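PDB 2FUK: XC6422 protein from Xanthomonas campestris, which is a small, lidless serine hydrolase of the alpha/beta-hydrolase fold, probably with general hydrolase activity. Local coordinates for residues Leu28-Val33 against Leu65-Ile70; Pro37-Val42 against Thr71-Asn76; Val124-Ala129 against Ser150-Pro155. One frame throughout, in Å; residues are numbered along the deposited sequence.

Three contacts of one alpha/beta-hydrolase domain illustrate how such a fold is tied together around its central sheet. Interactions 1 and 2 interlock along the chain, since strand 38-43, helix 56-66 and strand 71-75 follow one another; their centres lie about 12 Å apart and they touch, R66 CG meeting V72 CG2 at 3.4 Å. Interaction 3 holds helix 120-132, which follows the probable nucleophile elbow around S119, against a later loop. Its centre is about 27 Å from that of interaction 1, on the opposite side of the chain's centre, and about 18 Å from that of interaction 2, whose V42 side chain lies near that probable elbow without touching it.

Interaction 1 (Leu28-Val33 against Leu65-Ile70); sequences LPEPDV and LRELGI
The carbonyl oxygen of R66 accepts the backbone N-H of E30, and the site of that bond is a Schellman motif ending helix 56-66. E30 N lies 2.9 Å from R66 O, in a nearly straight bond, but stands above the carbonyl plane; G69 N binds the same oxygen from the opposite face. G69, with positive phi, is the C-prime residue, and I70 N closes the motif on L65 O.

R66 also acts through its side chain. CG lies anti to the carbonyl carbon, beside the backbone N (chi1 -65°), and a bend at chi3 turns the guanidinium so that its edge meets L28 O in plane. R66 NE makes the main bond to L28 O, at 2.9 Å, while NH1 adds a weak one.

The E30 and E67 side chains run alongside each other, their carboxylate planes 22° apart. E30 reaches this place by a bend at chi2 (88°), which sets its OE2 3.7 Å from E67 CG. Two like charges so close would probably repel each other, but each has a cationic partner on the second subunit: R63 for E30 and R205 for E67. This contact therefore forms part of the interface between the two subunits.

Apolar groups pack against the backbone of the turn. P29 CB rests against G69, and V33 reaches in with its CG1 branch, which stops 3.4 Å from E67 O.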
# COMPACT_ATOMS: atom_id res chain seq x y z
N LEU A 28 -10.77 0.28 9.53
CA LEU A 28 -11.27 1.49 8.89
C LEU A 28 -10.48 1.81 7.63
O LEU A 28 -9.35 1.35 7.45
CB LEU A 28 -11.22 2.66 9.87
CG LEU A 28 -12.24 2.55 11.01
CD1 LEU A 28 -12.03 3.66 12.02
CD2 LEU A 28 -13.64 2.60 10.43
N PRO A 29 -11.05 2.61 6.72
CA PRO A 29 -10.36 2.96 5.48
C PRO A 29 -9.07 3.74 5.66
O PRO A 29 -8.82 4.33 6.72
CB PRO A 29 -11.41 3.74 4.70
CG PRO A 29 -12.20 4.37 5.76
CD PRO A 29 -12.37 3.26 6.77
N GLU A 30 -8.25 3.73 4.62
CA GLU A 30 -6.97 4.44 4.62
C GLU A 30 -7.21 5.93 4.84
O GLU A 30 -8.17 6.50 4.30
CB GLU A 30 -6.27 4.23 3.28
CG GLU A 30 -4.91 4.91 3.14
CD GLU A 30 -3.77 4.04 3.63
OE1 GLU A 30 -3.66 3.81 4.86
OE2 GLU A 30 -2.97 3.58 2.79
N PRO A 31 -6.36 6.58 5.65
CA PRO A 31 -6.54 8.01 5.88
C PRO A 31 -6.12 8.77 4.61
O PRO A 31 -5.33 8.25 3.81
CB PRO A 31 -5.59 8.29 7.05
CG PRO A 31 -5.50 6.97 7.75
CD PRO A 31 -5.39 6.01 6.60
N ASP A 32 -6.67 9.97 4.43
CA ASP A 32 -6.35 10.81 3.28
C ASP A 32 -6.79 10.24 1.93
O ASP A 32 -6.17 10.50 0.90
CB ASP A 32 -4.85 11.11 3.25
CG ASP A 32 -4.38 11.82 4.50
OD1 ASP A 32 -4.82 12.97 4.75
OD2 ASP A 32 -3.57 11.23 5.23
N VAL A 33 -7.86 9.45 1.96
CA VAL A 33 -8.43 8.85 0.76
C VAL A 33 -9.94 9.07 0.83
O VAL A 33 -10.54 9.01 1.91
CB VAL A 33 -8.14 7.33 0.70
CG1 VAL A 33 -8.92 6.67 -0.43
CG2 VAL A 33 -6.65 7.10 0.50
N LEU A 65 -8.61 -2.92 -0.31
CA LEU A 65 -9.91 -2.27 -0.30
C LEU A 65 -9.91 -1.03 0.59
O LEU A 65 -10.53 -0.03 0.25
CB LEU A 65 -10.98 -3.25 0.16
CG LEU A 65 -11.18 -4.46 -0.75
CD1 LEU A 65 -12.18 -5.42 -0.12
CD2 LEU A 65 -11.66 -4.01 -2.11
N ARG A 66 -9.22 -1.11 1.72
CA ARG A 66 -9.14 0.03 2.64
C ARG A 66 -8.50 1.23 1.94
O ARG A 66 -8.89 2.38 2.15
CB ARG A 66 -8.31 -0.33 3.87
CG ARG A 66 -8.91 -1.42 4.73
CD ARG A 66 -7.92 -1.91 5.78
NE ARG A 66 -7.62 -0.89 6.79
CZ ARG A 66 -6.70 -1.03 7.74
NH1 ARG A 66 -6.50 -0.06 8.62
NH2 ARG A 66 -5.97 -2.14 7.81
N GLU A 67 -7.50 0.95 1.11
CA GLU A 67 -6.79 2.00 0.40
C GLU A 67 -7.68 2.68 -0.64
O GLU A 67 -7.34 3.74 -1.17
CB GLU A 67 -5.53 1.44 -0.28
CG GLU A 67 -4.50 0.91 0.72
CD GLU A 67 -3.24 0.37 0.06
OE1 GLU A 67 -3.25 0.15 -1.17
OE2 GLU A 67 -2.24 0.14 0.78
N LEU A 68 -8.82 2.07 -0.92
CA LEU A 68 -9.78 2.64 -1.86
C LEU A 68 -10.89 3.37 -1.11
O LEU A 68 -11.86 3.83 -1.72
CB LEU A 68 -10.38 1.55 -2.74
CG LEU A 68 -9.40 0.82 -3.66
CD1 LEU A 68 -10.16 -0.18 -4.50
CD2 LEU A 68 -8.68 1.82 -4.55
N GLY A 69 -10.75 3.46 0.21
CA GLY A 69 -11.73 4.14 1.05
C GLY A 69 -12.86 3.26 1.57
O GLY A 69 -13.88 3.75 2.05
N ILE A 70 -12.66 1.95 1.48
CA ILE A 70 -13.67 1.00 1.93
C ILE A 70 -13.38 0.47 3.33
O ILE A 70 -12.24 0.14 3.65
CB ILE A 70 -13.76 -0.19 0.94
CG1 ILE A 70 -14.26 0.32 -0.42
CG2 ILE A 70 -14.68 -1.27 1.49
CD1 ILE A 70 -14.16 -0.71 -1.53

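Interaction 2 (Pro37-Val42 against Thr71-Asn76); sequences PVTAIV and TVVRFN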
# COMPACT_ATOMS: atom_id res chain seq x y z
N PRO A 37 -19.08 4.74 0.55
CA PRO A 37 -20.25 4.30 1.31
C PRO A 37 -20.37 2.79 1.13
O PRO A 37 -21.42 2.28 0.74
CB PRO A 37 -21.38 5.06 0.65
CG PRO A 37 -20.96 5.09 -0.78
CD PRO A 37 -19.48 5.38 -0.72
N VAL A 38 -19.27 2.10 1.41
CA VAL A 38 -19.20 0.65 1.23
C VAL A 38 -18.47 -0.02 2.38
O VAL A 38 -17.50 0.51 2.91
CB VAL A 38 -18.41 0.30 -0.06
CG1 VAL A 38 -18.32 -1.21 -0.22
CG2 VAL A 38 -19.09 0.93 -1.28
N THR A 39 -18.95 -1.20 2.76
CA THR A 39 -18.31 -2.01 3.80
C THR A 39 -18.14 -3.36 3.13
O THR A 39 -19.08 -3.88 2.51
CB THR A 39 -19.18 -2.18 5.07
OG1 THR A 39 -19.31 -0.92 5.74
CG2 THR A 39 -18.52 -3.16 6.03
N ALA A 40 -16.94 -3.92 3.21
CA ALA A 40 -16.66 -5.21 2.60
C ALA A 40 -16.30 -6.23 3.67
O ALA A 40 -15.70 -5.89 4.69
CB ALA A 40 -15.51 -5.07 1.61
N ILE A 41 -16.69 -7.48 3.43
CA ILE A 41 -16.36 -8.57 4.35
C ILE A 41 -15.44 -9.50 3.57
O ILE A 41 -15.73 -9.84 2.43
CB ILE A 41 -17.62 -9.37 4.77
CG1 ILE A 41 -18.59 -8.45 5.51
CG2 ILE A 41 -17.22 -10.52 5.70
CD1 ILE A 41 -19.94 -9.09 5.80
N VAL A 42 -14.33 -9.88 4.19
CA VAL A 42 -13.35 -10.76 3.55
C VAL A 42 -13.30 -12.10 4.28
O VAL A 42 -13.03 -12.14 5.48
CB VAL A 42 -11.94 -10.12 3.56
CG1 VAL A 42 -10.94 -11.03 2.86
CG2 VAL A 42 -11.98 -8.75 2.88
N THR A 71 -14.42 0.40 4.17
CA THR A 71 -14.27 -0.15 5.52
C THR A 71 -14.31 -1.66 5.35
O THR A 71 -15.19 -2.19 4.66
CB THR A 71 -15.43 0.29 6.44
OG1 THR A 71 -15.43 1.72 6.55
CG2 THR A 71 -15.29 -0.33 7.83
N VAL A 72 -13.38 -2.37 5.98
CA VAL A 72 -13.34 -3.81 5.81
C VAL A 72 -13.54 -4.61 7.09
O VAL A 72 -13.02 -4.27 8.14
CB VAL A 72 -12.01 -4.24 5.15
CG1 VAL A 72 -11.86 -3.55 3.81
CG2 VAL A 72 -10.84 -3.89 6.04
N VAL A 73 -14.31 -5.68 6.97
CA VAL A 73 -14.59 -6.56 8.09
C VAL A 73 -14.01 -7.94 7.82
O VAL A 73 -14.26 -8.52 6.77
CB VAL A 73 -16.11 -6.70 8.33
CG1 VAL A 73 -16.37 -7.70 9.47
CG2 VAL A 73 -16.71 -5.35 8.67
N ARG A 74 -13.22 -8.44 8.77
CA ARG A 74 -12.64 -9.77 8.67
C ARG A 74 -13.24 -10.55 9.84
O ARG A 74 -13.69 -9.95 10.82
CB ARG A 74 -11.12 -9.71 8.81
CG ARG A 74 -10.42 -9.10 7.61
CD ARG A 74 -8.92 -8.98 7.87
NE ARG A 74 -8.62 -7.95 8.85
CZ ARG A 74 -7.99 -8.15 10.00
NH1 ARG A 74 -7.76 -7.13 10.82
NH2 ARG A 74 -7.58 -9.37 10.35
N PHE A 75 -13.26 -11.87 9.73
CA PHE A 75 -13.80 -12.67 10.81
C PHE A 75 -13.37 -14.12 10.69
O PHE A 75 -13.00 -14.59 9.60
CB PHE A 75 -15.34 -12.57 10.85
CG PHE A 75 -16.04 -13.38 9.79
CD1 PHE A 75 -16.54 -14.64 10.08
CD2 PHE A 75 -16.22 -12.86 8.51
CE1 PHE A 75 -17.21 -15.39 9.11
CE2 PHE A 75 -16.89 -13.60 7.53
CZ PHE A 75 -17.39 -14.86 7.83
N ASN A 76 -13.39 -14.82 11.82
CA ASN A 76 -13.03 -16.23 11.83
C ASN A 76 -14.27 -17.10 11.72
O ASN A 76 -15.25 -16.89 12.43
CB ASN A 76 -12.29 -16.57 13.13
CG ASN A 76 -10.85 -16.12 13.12
OD1 ASN A 76 -10.24 -16.02 12.06
ND2 ASN A 76 -10.29 -15.87 14.30
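I41 and V73 stand side by side on neighbouring parallel strands, pointing the same way from the sheet, and I41 shows how one branched residue serves two partners. Its CB sits 4.0 Å from V73 O. There the side chain divides: I41 CG1, beside the backbone N (chi1 -61°), comes alongside V73 CB at 4.1 Å, while I41 CG2, anti to that N, touches V73 O and the edge of the F75 ring, 3.6 Å from CE2. The I41 side chain also packs on L115 of strand 112-118.

Two residues earlier, on the same face, T39 CG2 meets V73 CG2, whereas T39 OG1 turns to D111 for its hydrogen bond. Backbone bonds hold the register: A40 N donates to T71 O, V73 N to A40 O at 2.7 Å, and V42 N to V73 O at 2.9 Å. The T71 N to V38 O bond is weak. On the other face A40 and V72 both pack on L65 of helix 56-66, the connection between the strands. The strand axes are inclined by 24°, and the whole is a beta-alpha-beta crossover in the central sheet of the alpha/beta-hydrolase fold.

Interaction 3 (Val124-Ala129 against Ser150-Pro155); sequences VSLRAA and SDVQPP
S150 O is gripped end-on by both terminal nitrogens of R127, NH1 at 2.9 Å and NH2 at 3.0 Å. The oxygen lies in the guanidinium plane, so the two N-H groups converge on it along the outer edge of the group, though neither bond is straight. R127 NH1 has a further partner in D148 O, and D148 also takes the hydroxyl of S150, so that the arginine and S150 share one neighbour.

R127 leaves the helix pointing away from the loop; bends at chi2 (-121°) and chi3 (63°) bring its end back. V152 CG2 then lies over one guanidinium face, offset toward the rim and 3.4 Å from R127 NH1. The other branch of V152, CG1, is modelled doubtfully close to L126. The L126 side chain runs alongside P154, with L126 CD1 3.8 Å from P154 CB. Farther along, A129 CB faces Q153 O and P154 CA, while L126, P154 and P155 all pack on L137 of strand 136-140. The contact fastens an irregular loop to helix 120-132, the helix that follows the probable nucleophile elbow of the alpha/beta-hydrolase fold.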
# COMPACT_ATOMS: atom_id res chain seq x y z
N VAL A 124 -17.33 -20.03 0.02
CA VAL A 124 -18.40 -19.62 0.94
C VAL A 124 -19.09 -18.33 0.52
O VAL A 124 -20.32 -18.23 0.59
CB VAL A 124 -17.88 -19.48 2.39
CG1 VAL A 124 -18.99 -18.95 3.31
CG2 VAL A 124 -17.40 -20.82 2.90
N SER A 125 -18.32 -17.32 0.10
CA SER A 125 -18.93 -16.07 -0.30
C SER A 125 -19.71 -16.19 -1.61
O SER A 125 -20.75 -15.56 -1.77
CB SER A 125 -17.89 -14.94 -0.38
OG SER A 125 -16.80 -15.27 -1.20
N LEU A 126 -19.22 -17.01 -2.54
CA LEU A 126 -19.92 -17.19 -3.80
C LEU A 126 -21.24 -17.92 -3.56
O LEU A 126 -22.29 -17.54 -4.09
CB LEU A 126 -19.05 -17.99 -4.79
CG LEU A 126 -19.69 -18.29 -6.14
CD1 LEU A 126 -20.06 -16.99 -6.84
CD2 LEU A 126 -18.72 -19.10 -7.00
N ARG A 127 -21.20 -18.98 -2.75
CA ARG A 127 -22.40 -19.73 -2.44
C ARG A 127 -23.40 -18.86 -1.69
O ARG A 127 -24.61 -19.01 -1.84
CB ARG A 127 -22.06 -20.97 -1.60
CG ARG A 127 -21.42 -22.11 -2.41
CD ARG A 127 -22.27 -23.38 -2.31
NE ARG A 127 -23.60 -23.20 -2.88
CZ ARG A 127 -23.94 -23.48 -4.13
NH1 ARG A 127 -23.04 -23.98 -4.98
NH2 ARG A 127 -25.18 -23.27 -4.55
N ALA A 128 -22.90 -17.93 -0.88
CA ALA A 128 -23.77 -17.05 -0.11
C ALA A 128 -24.24 -15.83 -0.88
O ALA A 128 -25.08 -15.07 -0.39
CB ALA A 128 -23.07 -16.63 1.18
N ALA A 129 -23.73 -15.64 -2.09
CA ALA A 129 -24.09 -14.47 -2.89
C ALA A 129 -25.59 -14.33 -3.15
O ALA A 129 -26.14 -13.23 -3.04
CB ALA A 129 -23.33 -14.49 -4.22
N SER A 150 -22.30 -25.03 -8.52
CA SER A 150 -23.54 -25.05 -9.29
C SER A 150 -24.66 -24.28 -8.60
O SER A 150 -24.70 -24.17 -7.38
CB SER A 150 -23.98 -26.49 -9.58
OG SER A 150 -24.15 -27.23 -8.39
N ASP A 151 -25.55 -23.72 -9.41
CA ASP A 151 -26.68 -22.96 -8.89
C ASP A 151 -26.27 -21.82 -7.95
O ASP A 151 -26.84 -21.65 -6.87
CB ASP A 151 -27.67 -23.90 -8.17
CG ASP A 151 -29.05 -23.28 -8.01
OD1 ASP A 151 -29.96 -23.96 -7.48
OD2 ASP A 151 -29.23 -22.11 -8.41
N VAL A 152 -25.27 -21.05 -8.35
CA VAL A 152 -24.82 -19.90 -7.59
C VAL A 152 -25.30 -18.67 -8.36
O VAL A 152 -25.47 -18.72 -9.58
CB VAL A 152 -23.29 -19.85 -7.45
CG1 VAL A 152 -22.86 -18.52 -6.87
CG2 VAL A 152 -22.82 -20.97 -6.54
N GLN A 153 -25.53 -17.57 -7.65
CA GLN A 153 -26.01 -16.34 -8.28
C GLN A 153 -25.21 -15.11 -7.87
O GLN A 153 -25.67 -14.27 -7.09
CB GLN A 153 -27.49 -16.15 -7.98
CG GLN A 153 -28.36 -17.21 -8.65
CD GLN A 153 -29.74 -17.33 -8.03
OE1 GLN A 153 -30.53 -18.20 -8.42
NE2 GLN A 153 -30.04 -16.46 -7.07
N PRO A 154 -23.98 -14.99 -8.41
CA PRO A 154 -23.12 -13.85 -8.09
C PRO A 154 -23.68 -12.57 -8.67
O PRO A 154 -24.53 -12.59 -9.57
CB PRO A 154 -21.80 -14.24 -8.73
CG PRO A 154 -22.24 -14.99 -9.94
CD PRO A 154 -23.33 -15.87 -9.39
N PRO A 155 -23.22 -11.42 -8.17
CA PRO A 155 -23.70 -10.14 -8.68
C PRO A 155 -23.06 -9.90 -10.04
O PRO A 155 -22.10 -10.58 -10.42
CB PRO A 155 -23.22 -9.15 -7.64
CG PRO A 155 -21.92 -9.77 -7.18
CD PRO A 155 -22.27 -11.23 -7.05